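Local atomic coordinates of Lmo2125 protein (Listeria monocytogenes serovar 1/2a, PDB entry 5TU0), a protein that binds maltose and probably delivers it, as the lipid-anchored solute-binding component, to a membrane transporter for sugar uptake. Residues Tyr92-Asp104 / Gln335-Glu347. The protein carries 2 engineered substitutions. Residues are numbered along the deposited sequence; the frame is centred on the assembly and turned at random.
Sequences YDEKDQKQVTIDD and QYKNAQPMPNIPE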
ATOM      1  N   TYR A  92      14.763   1.398 -11.933  1.00 34.08           N
ATOM      2  CA  TYR A  92      13.667   1.921 -11.119  1.00 33.27           C
ATOM      3  C   TYR A  92      12.975   3.121 -11.780  1.00 34.83           C
ATOM      4  O   TYR A  92      13.649   4.042 -12.264  1.00 37.42           O
ATOM      5  CB  TYR A  92      14.162   2.464  -9.778  1.00 31.40           C
ATOM      6  CG  TYR A  92      14.670   1.487  -8.735  1.00 30.48           C
ATOM      7  CD1 TYR A  92      13.956   0.344  -8.401  1.00 30.47           C
ATOM      8  CD2 TYR A  92      15.789   1.809  -7.965  1.00 30.17           C
ATOM      9  CE1 TYR A  92      14.409  -0.517  -7.408  1.00 30.04           C
ATOM     10  CE2 TYR A  92      16.254   0.961  -6.970  1.00 29.79           C
ATOM     11  CZ  TYR A  92      15.562  -0.197  -6.689  1.00 29.78           C
ATOM     12  OH  TYR A  92      16.020  -1.016  -5.679  1.00 28.00           O
ATOM     13  N   ASP A  93      11.648   3.120 -11.773  1.00 34.66           N
ATOM     14  CA  ASP A  93      10.876   4.281 -12.216  1.00 37.12           C
ATOM     15  C   ASP A  93      11.130   5.410 -11.218  1.00 36.09           C
ATOM     16  O   ASP A  93      11.422   5.156 -10.052  1.00 34.47           O
ATOM     17  CB  ASP A  93       9.351   3.991 -12.201  1.00 38.26           C
ATOM     18  CG  ASP A  93       8.854   3.204 -13.427  1.00 41.75           C
ATOM     19  OD1 ASP A  93       9.422   3.339 -14.540  1.00 43.94           O
ATOM     20  OD2 ASP A  93       7.841   2.475 -13.282  1.00 43.41           O
ATOM     21  N   GLU A  94      10.979   6.652 -11.666  1.00 37.75           N
ATOM     22  CA  GLU A  94      11.110   7.819 -10.786  1.00 38.30           C
ATOM     23  C   GLU A  94      10.163   7.733  -9.569  1.00 34.60           C
ATOM     24  O   GLU A  94      10.496   8.186  -8.479  1.00 32.08           O
ATOM     25  CB  GLU A  94      10.848   9.111 -11.569  1.00 43.10           C
ATOM     26  CG  GLU A  94      11.928   9.403 -12.604  1.00 48.70           C
ATOM     27  CD  GLU A  94      11.726  10.722 -13.342  1.00 54.46           C
ATOM     28  OE1 GLU A  94      10.597  10.995 -13.822  1.00 59.00           O
ATOM     29  OE2 GLU A  94      12.717  11.478 -13.475  1.00 58.70           O
ATOM     30  N   LYS A  95       8.990   7.146  -9.766  1.00 32.64           N
ATOM     31  CA  LYS A  95       8.025   7.005  -8.682  1.00 31.93           C
ATOM     32  C   LYS A  95       8.585   6.166  -7.542  1.00 30.25           C
ATOM     33  O   LYS A  95       8.387   6.478  -6.378  1.00 29.70           O
ATOM     34  CB  LYS A  95       6.751   6.341  -9.197  1.00 33.18           C
ATOM     35  CG  LYS A  95       5.633   6.265  -8.169  1.00 33.35           C
ATOM     36  CD  LYS A  95       4.488   5.377  -8.649  1.00 34.59           C
ATOM     37  CE  LYS A  95       3.829   5.900  -9.902  1.00 36.60           C
ATOM     38  NZ  LYS A  95       2.686   5.032 -10.307  1.00 37.67           N
ATOM     39  N   ASP A  96       9.281   5.090  -7.882  1.00 30.13           N
ATOM     40  CA  ASP A  96       9.833   4.203  -6.866  1.00 28.77           C
ATOM     41  C   ASP A  96      11.039   4.806  -6.164  1.00 27.97           C
ATOM     42  O   ASP A  96      11.249   4.553  -4.984  1.00 26.51           O
ATOM     43  CB  ASP A  96      10.070   2.836  -7.476  1.00 29.85           C
ATOM     44  CG  ASP A  96       8.734   2.177  -7.898  1.00 32.30           C
ATOM     45  OD1 ASP A  96       7.754   2.313  -7.114  1.00 33.57           O
ATOM     46  OD2 ASP A  96       8.654   1.568  -8.984  1.00 31.70           O
ATOM     47  N   GLN A  97      11.791   5.631  -6.881  1.00 28.71           N
ATOM     48  CA  GLN A  97      12.883   6.391  -6.284  1.00 29.56           C
ATOM     49  C   GLN A  97      12.279   7.391  -5.292  1.00 29.20           C
ATOM     50  O   GLN A  97      12.789   7.570  -4.202  1.00 26.57           O
ATOM     51  CB  GLN A  97      13.669   7.128  -7.363  1.00 32.40           C
ATOM     52  CG  GLN A  97      14.341   6.194  -8.351  1.00 34.33           C
ATOM     53  CD  GLN A  97      15.021   6.930  -9.482  1.00 37.73           C
ATOM     54  OE1 GLN A  97      15.785   7.875  -9.262  1.00 38.89           O
ATOM     55  NE2 GLN A  97      14.771   6.474 -10.708  1.00 40.18           N
ATOM     56  N   LYS A  98      11.165   8.025  -5.674  1.00 30.71           N
ATOM     57  CA  LYS A  98      10.459   8.963  -4.789  1.00 32.13           C
ATOM     58  C   LYS A  98       9.961   8.305  -3.467  1.00 30.75           C
ATOM     59  O   LYS A  98       9.882   8.964  -2.430  1.00 30.62           O
ATOM     60  CB  LYS A  98       9.289   9.601  -5.564  1.00 35.36           C
ATOM     61  CG  LYS A  98       8.362  10.515  -4.774  1.00 38.58           C
ATOM     62  CD  LYS A  98       7.245  11.031  -5.685  1.00 41.54           C
ATOM     63  CE  LYS A  98       6.147  11.744  -4.905  1.00 43.09           C
ATOM     64  NZ  LYS A  98       6.672  12.897  -4.128  1.00 44.62           N
ATOM     65  N   GLN A  99       9.632   7.013  -3.523  1.00 30.56           N
ATOM     66  CA  GLN A  99       9.140   6.248  -2.353  1.00 29.24           C
ATOM     67  C   GLN A  99      10.122   6.202  -1.185  1.00 28.07           C
ATOM     68  O   GLN A  99       9.721   6.099  -0.037  1.00 28.85           O
ATOM     69  CB  GLN A  99       8.895   4.786  -2.744  1.00 29.24           C
ATOM     70  CG  GLN A  99       7.753   4.533  -3.703  1.00 30.58           C
ATOM     71  CD  GLN A  99       6.397   4.591  -3.030  1.00 30.43           C
ATOM     72  OE1 GLN A  99       6.246   5.178  -1.965  1.00 30.68           O
ATOM     73  NE2 GLN A  99       5.413   3.982  -3.651  1.00 30.40           N
ATOM     74  N   VAL A 100      11.408   6.211  -1.507  1.00 26.83           N
ATOM     75  CA  VAL A 100      12.459   6.108  -0.505  1.00 25.88           C
ATOM     76  C   VAL A 100      13.190   7.436  -0.306  1.00 26.19           C
ATOM     77  O   VAL A 100      14.264   7.466   0.299  1.00 26.48           O
ATOM     78  CB  VAL A 100      13.480   5.011  -0.919  1.00 25.26           C
ATOM     79  CG1 VAL A 100      12.832   3.641  -0.900  1.00 25.67           C
ATOM     80  CG2 VAL A 100      14.076   5.292  -2.296  1.00 25.49           C
ATOM     81  N   THR A 101      12.585   8.529  -0.771  1.00 26.86           N
ATOM     82  CA  THR A 101      13.216   9.835  -0.724  1.00 27.47           C
ATOM     83  C   THR A 101      12.407  10.857   0.093  1.00 27.98           C
ATOM     84  O   THR A 101      11.177  10.921  -0.009  1.00 26.88           O
ATOM     85  CB  THR A 101      13.412  10.378  -2.177  1.00 28.45           C
ATOM     86  OG1 THR A 101      14.190   9.447  -2.956  1.00 28.47           O
ATOM     87  CG2 THR A 101      14.095  11.731  -2.184  1.00 30.18           C
ATOM     88  N   ILE A 102      13.107  11.644   0.908  1.00 27.70           N
ATOM     89  CA  ILE A 102      12.491  12.751   1.652  1.00 28.69           C
ATOM     90  C   ILE A 102      13.536  13.861   1.731  1.00 30.90           C
ATOM     91  O   ILE A 102      14.714  13.567   1.927  1.00 31.95           O
ATOM     92  CB  ILE A 102      11.967  12.343   3.052  1.00 27.89           C
ATOM     93  CG1 ILE A 102      11.044  13.439   3.613  1.00 28.25           C
ATOM     94  CG2 ILE A 102      13.107  12.047   4.015  1.00 28.57           C
ATOM     95  CD1 ILE A 102      10.285  13.049   4.856  1.00 28.23           C
ATOM     96  N   ASP A 103      13.121  15.118   1.533  1.00 32.99           N
ATOM     97  CA  ASP A 103      14.065  16.270   1.558  1.00 36.32           C
ATOM     98  C   ASP A 103      15.249  16.035   0.592  1.00 35.52           C
ATOM     99  O   ASP A 103      16.386  16.382   0.916  1.00 35.34           O
ATOM    100  CB  ASP A 103      14.646  16.492   2.974  1.00 39.91           C
ATOM    101  CG  ASP A 103      13.586  16.666   4.057  1.00 42.78           C
ATOM    102  OD1 ASP A 103      12.711  17.549   3.902  1.00 47.75           O
ATOM    103  OD2 ASP A 103      13.668  15.940   5.089  1.00 44.51           O
ATOM    104  N   ASP A 104      14.988  15.456  -0.576  0.50 35.24           N
ATOM    105  CA  ASP A 104      16.052  15.173  -1.550  0.50 35.96           C
ATOM    106  C   ASP A 104      17.171  14.278  -0.992  0.50 34.70           C
ATOM    107  O   ASP A 104      18.329  14.406  -1.403  0.50 34.55           O
ATOM    108  CB  ASP A 104      16.648  16.475  -2.109  0.50 38.33           C
ATOM    109  CG  ASP A 104      15.594  17.382  -2.724  0.50 40.08           C
ATOM    110  OD1 ASP A 104      14.563  16.860  -3.190  0.50 41.76           O
ATOM    111  OD2 ASP A 104      15.788  18.613  -2.745  0.50 42.27           O
ATOM    112  N   GLN A 335      -2.337  -1.930 -11.937  1.00 28.73           N
ATOM    113  CA  GLN A 335      -2.918  -0.889 -11.090  1.00 28.23           C
ATOM    114  C   GLN A 335      -1.846   0.068 -10.549  1.00 27.66           C
ATOM    115  O   GLN A 335      -2.078   1.269 -10.415  1.00 26.17           O
ATOM    116  CB  GLN A 335      -3.716  -1.496  -9.939  1.00 28.05           C
ATOM    117  CG  GLN A 335      -4.535  -0.472  -9.186  1.00 27.81           C
ATOM    118  CD  GLN A 335      -5.586   0.176 -10.068  1.00 29.49           C
ATOM    119  OE1 GLN A 335      -6.269  -0.495 -10.838  1.00 29.94           O
ATOM    120  NE2 GLN A 335      -5.717   1.484  -9.958  1.00 31.48           N
ATOM    121  N   TYR A 336      -0.657  -0.457 -10.284  1.00 28.20           N
ATOM    122  CA  TYR A 336       0.425   0.373  -9.738  1.00 27.95           C
ATOM    123  C   TYR A 336       0.765   1.549 -10.667  1.00 27.38           C
ATOM    124  O   TYR A 336       1.194   2.606 -10.203  1.00 26.19           O
ATOM    125  CB  TYR A 336       1.659  -0.493  -9.445  1.00 28.90           C
ATOM    126  CG  TYR A 336       2.645   0.140  -8.514  1.00 28.23           C
ATOM    127  CD1 TYR A 336       2.438   0.116  -7.132  1.00 28.27           C
ATOM    128  CD2 TYR A 336       3.793   0.740  -8.995  1.00 29.05           C
ATOM    129  CE1 TYR A 336       3.358   0.677  -6.264  1.00 28.21           C
ATOM    130  CE2 TYR A 336       4.714   1.300  -8.139  1.00 28.80           C
ATOM    131  CZ  TYR A 336       4.484   1.274  -6.781  1.00 28.20           C
ATOM    132  OH  TYR A 336       5.413   1.850  -5.954  1.00 30.33           O
ATOM    133  N   LYS A 337       0.524   1.379 -11.972  1.00 28.67           N
ATOM    134  CA  LYS A 337       0.764   2.444 -12.959  1.00 30.52           C
ATOM    135  C   LYS A 337      -0.030   3.699 -12.611  1.00 29.87           C
ATOM    136  O   LYS A 337       0.409   4.805 -12.900  1.00 29.12           O
ATOM    137  CB  LYS A 337       0.363   2.014 -14.375  1.00 33.09           C
ATOM    138  CG  LYS A 337       1.121   0.833 -14.952  1.00 35.62           C
ATOM    139  CD  LYS A 337       0.506   0.438 -16.283  1.00 38.36           C
ATOM    140  CE  LYS A 337       1.071  -0.861 -16.809  1.00 41.56           C
ATOM    141  NZ  LYS A 337       2.536  -0.775 -17.037  1.00 43.46           N
ATOM    142  N   ASN A 338      -1.181   3.511 -11.976  1.00 29.77           N
ATOM    143  CA  ASN A 338      -2.053   4.628 -11.602  1.00 31.11           C
ATOM    144  C   ASN A 338      -2.005   4.975 -10.114  1.00 29.07           C
ATOM    145  O   ASN A 338      -2.753   5.832  -9.671  1.00 28.83           O
ATOM    146  CB  ASN A 338      -3.498   4.287 -12.004  1.00 33.39           C
ATOM    147  CG  ASN A 338      -3.627   3.938 -13.476  1.00 36.55           C
ATOM    148  OD1 ASN A 338      -4.083   2.853 -13.830  1.00 42.80           O
ATOM    149  ND2 ASN A 338      -3.193   4.825 -14.325  1.00 37.34           N
ATOM    150  N   ALA A 339      -1.135   4.313  -9.345  1.00 28.61           N
ATOM    151  CA  ALA A 339      -1.023   4.583  -7.911  1.00 27.58           C
ATOM    152  C   ALA A 339       0.014   5.662  -7.624  1.00 28.34           C
ATOM    153  O   ALA A 339       1.044   5.728  -8.306  1.00 27.00           O
ATOM    154  CB  ALA A 339      -0.648   3.311  -7.167  1.00 26.87           C
ATOM    155  N   GLN A 340      -0.260   6.503  -6.619  0.50 28.27           N
ATOM    156  CA  GLN A 340       0.693   7.534  -6.210  0.50 28.30           C
ATOM    157  C   GLN A 340       1.215   7.271  -4.815  0.50 26.48           C
ATOM    158  O   GLN A 340       0.493   6.755  -3.973  0.50 25.00           O
ATOM    159  CB  GLN A 340       0.109   8.943  -6.253  0.50 30.04           C
ATOM    160  CG  GLN A 340      -1.183   9.155  -5.498  0.50 30.15           C
ATOM    161  CD  GLN A 340      -2.388   8.886  -6.357  0.50 31.08           C
ATOM    162  OE1 GLN A 340      -2.542   7.805  -6.895  0.50 33.36           O
ATOM    163  NE2 GLN A 340      -3.247   9.887  -6.499  0.50 30.74           N
ATOM    164  N   PRO A 341       2.484   7.630  -4.557  1.00 26.54           N
ATOM    165  CA  PRO A 341       2.999   7.421  -3.211  1.00 25.65           C
ATOM    166  C   PRO A 341       2.215   8.201  -2.159  1.00 24.26           C
ATOM    167  O   PRO A 341       1.794   9.334  -2.414  1.00 23.83           O
ATOM    168  CB  PRO A 341       4.437   7.986  -3.283  1.00 26.48           C
ATOM    169  CG  PRO A 341       4.793   7.981  -4.706  1.00 26.97           C
ATOM    170  CD  PRO A 341       3.529   8.125  -5.482  1.00 27.60           C
ATOM    171  N   MET A 342       2.009   7.584  -1.011  1.00 24.21           N
ATOM    172  CA  MET A 342       1.400   8.238   0.112  1.00 25.15           C
ATOM    173  C   MET A 342       2.449   9.247   0.586  1.00 24.72           C
ATOM    174  O   MET A 342       3.630   8.916   0.605  1.00 23.81           O
ATOM    175  CB  MET A 342       1.145   7.227   1.225  1.00 27.36           C
ATOM    176  CG  MET A 342       0.530   7.807   2.491  1.00 29.52           C
ATOM    177  SD  MET A 342       0.419   6.638   3.862  1.00 32.62           S
ATOM    178  CE  MET A 342      -0.596   5.347   3.137  1.00 32.25           C
ATOM    179  N   PRO A 343       2.032  10.473   0.969  1.00 22.99           N
ATOM    180  CA  PRO A 343       3.040  11.412   1.501  1.00 23.14           C
ATOM    181  C   PRO A 343       3.795  10.793   2.669  1.00 23.32           C
ATOM    182  O   PRO A 343       3.176  10.109   3.505  1.00 22.93           O
ATOM    183  CB  PRO A 343       2.189  12.603   1.978  1.00 23.41           C
ATOM    184  CG  PRO A 343       0.955  12.546   1.131  1.00 22.96           C
ATOM    185  CD  PRO A 343       0.690  11.087   0.917  1.00 23.15           C
ATOM    186  N   ASN A 344       5.116  10.997   2.713  1.00 23.44           N
ATOM    187  CA  ASN A 344       5.954  10.442   3.784  1.00 23.74           C
ATOM    188  C   ASN A 344       6.447  11.512   4.762  1.00 24.85           C
ATOM    189  O   ASN A 344       7.254  11.231   5.645  1.00 25.01           O
ATOM    190  CB  ASN A 344       7.112   9.625   3.188  1.00 23.95           C
ATOM    191  CG  ASN A 344       8.079  10.466   2.377  1.00 24.07           C
ATOM    192  OD1 ASN A 344       7.970  11.697   2.302  1.00 24.36           O
ATOM    193  ND2 ASN A 344       9.015   9.800   1.740  1.00 24.00           N
ATOM    194  N   ILE A 345       5.937  12.735   4.612  1.00 24.46           N
ATOM    195  CA  ILE A 345       6.269  13.819   5.514  1.00 25.91           C
ATOM    196  C   ILE A 345       5.498  13.629   6.830  1.00 26.06           C
ATOM    197  O   ILE A 345       4.418  13.000   6.843  1.00 25.40           O
ATOM    198  CB  ILE A 345       6.009  15.209   4.880  1.00 26.32           C
ATOM    199  CG1 ILE A 345       4.531  15.428   4.548  1.00 25.67           C
ATOM    200  CG2 ILE A 345       6.878  15.380   3.632  1.00 26.85           C
ATOM    201  CD1 ILE A 345       4.221  16.848   4.107  1.00 26.09           C
ATOM    202  N   PRO A 346       6.027  14.173   7.935  1.00 27.28           N
ATOM    203  CA  PRO A 346       5.408  13.996   9.259  1.00 27.68           C
ATOM    204  C   PRO A 346       3.940  14.368   9.363  1.00 27.16           C
ATOM    205  O   PRO A 346       3.169  13.672  10.050  1.00 26.54           O
ATOM    206  CB  PRO A 346       6.239  14.931  10.154  1.00 29.41           C
ATOM    207  CG  PRO A 346       7.556  14.988   9.490  1.00 29.85           C
ATOM    208  CD  PRO A 346       7.229  15.031   8.028  1.00 28.81           C
ATOM    209  N   GLU A 347       3.553  15.440   8.676  1.00 27.03           N
ATOM    210  CA  GLU A 347       2.188  15.954   8.755  1.00 26.64           C
ATOM    211  C   GLU A 347       1.109  14.955   8.281  1.00 25.71           C
ATOM    212  O   GLU A 347      -0.074  15.184   8.498  1.00 25.80           O
ATOM    213  CB  GLU A 347       2.051  17.277   7.994  1.00 26.95           C
ATOM    214  CG  GLU A 347       2.832  18.468   8.576  1.00 27.85           C
ATOM    215  CD  GLU A 347       4.306  18.560   8.209  1.00 29.01           C
ATOM    216  OE1 GLU A 347       4.885  17.623   7.593  1.00 27.32           O
ATOM    217  OE2 GLU A 347       4.893  19.620   8.560  1.00 29.34           O
TER
HETATM  218  O   HOH W   1       9.394   7.073   2.411  1.00 30.04           O
HETATM  219  O   HOH W   2       3.148   5.109  -0.388  1.00 37.96           O
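The Tyr336 ring meets Asp96 at its hydroxyl edge, where carboxylate and ring are nearly coplanar, their planes 27° apart, and OH donates to Asp96 OD1 over 2.7 Å. The same hydroxyl accepts a bond from Gln99 NE2 at 3.1 Å, in the amide plane of Gln99, so two bonds grip the buried phenol oxygen. Both partners are held from outside as well: Arg318 forms a salt bridge with the other carboxylate oxygen of Asp96, and Gln99 NE2 also bonds to Ala271 O, which probably helps fix the amide.

Obliquely placed to the ring, the Lys95 chain runs past it in the opposite direction. Its bend at chi3 (-62°) carries NZ into the type I turn Tyr336-Ala339, where it donates in the carbonyl plane to Ala339 O at 2.7 Å and weakly to Lys337 O. Pro341 fits against the helix 94-99: its CD packs on Lys95 CG at 3.9 Å, its CB on Gln99 OE1, and its CG on the aliphatic part of Lys98, whose amine bonds to Glu181 O.

Farther along, Asn344 ND2 reaches Thr101 O at 3.0 Å almost straight, the donor lying above the carbonyl plane, while a water links ND2 to Gln99 O. The side chains of Ile102 and Asn344 pass alongside in opposite senses, Ile102 CD1 lying 3.7 Å from Asn344 OD1 and also against the backbone O of Asn344, with Ile345 CG2 just beyond.

The chain after the turn, from Ala339 to Ile345, thus runs beside helix 94-99 and strand 101-102. With the Gln99 side chain about 10 Å from a bound glucose unit, near the sugar but not touching it, the contact borders the sugar-binding cleft of a periplasmic-binding-protein fold of the maltose-binding type.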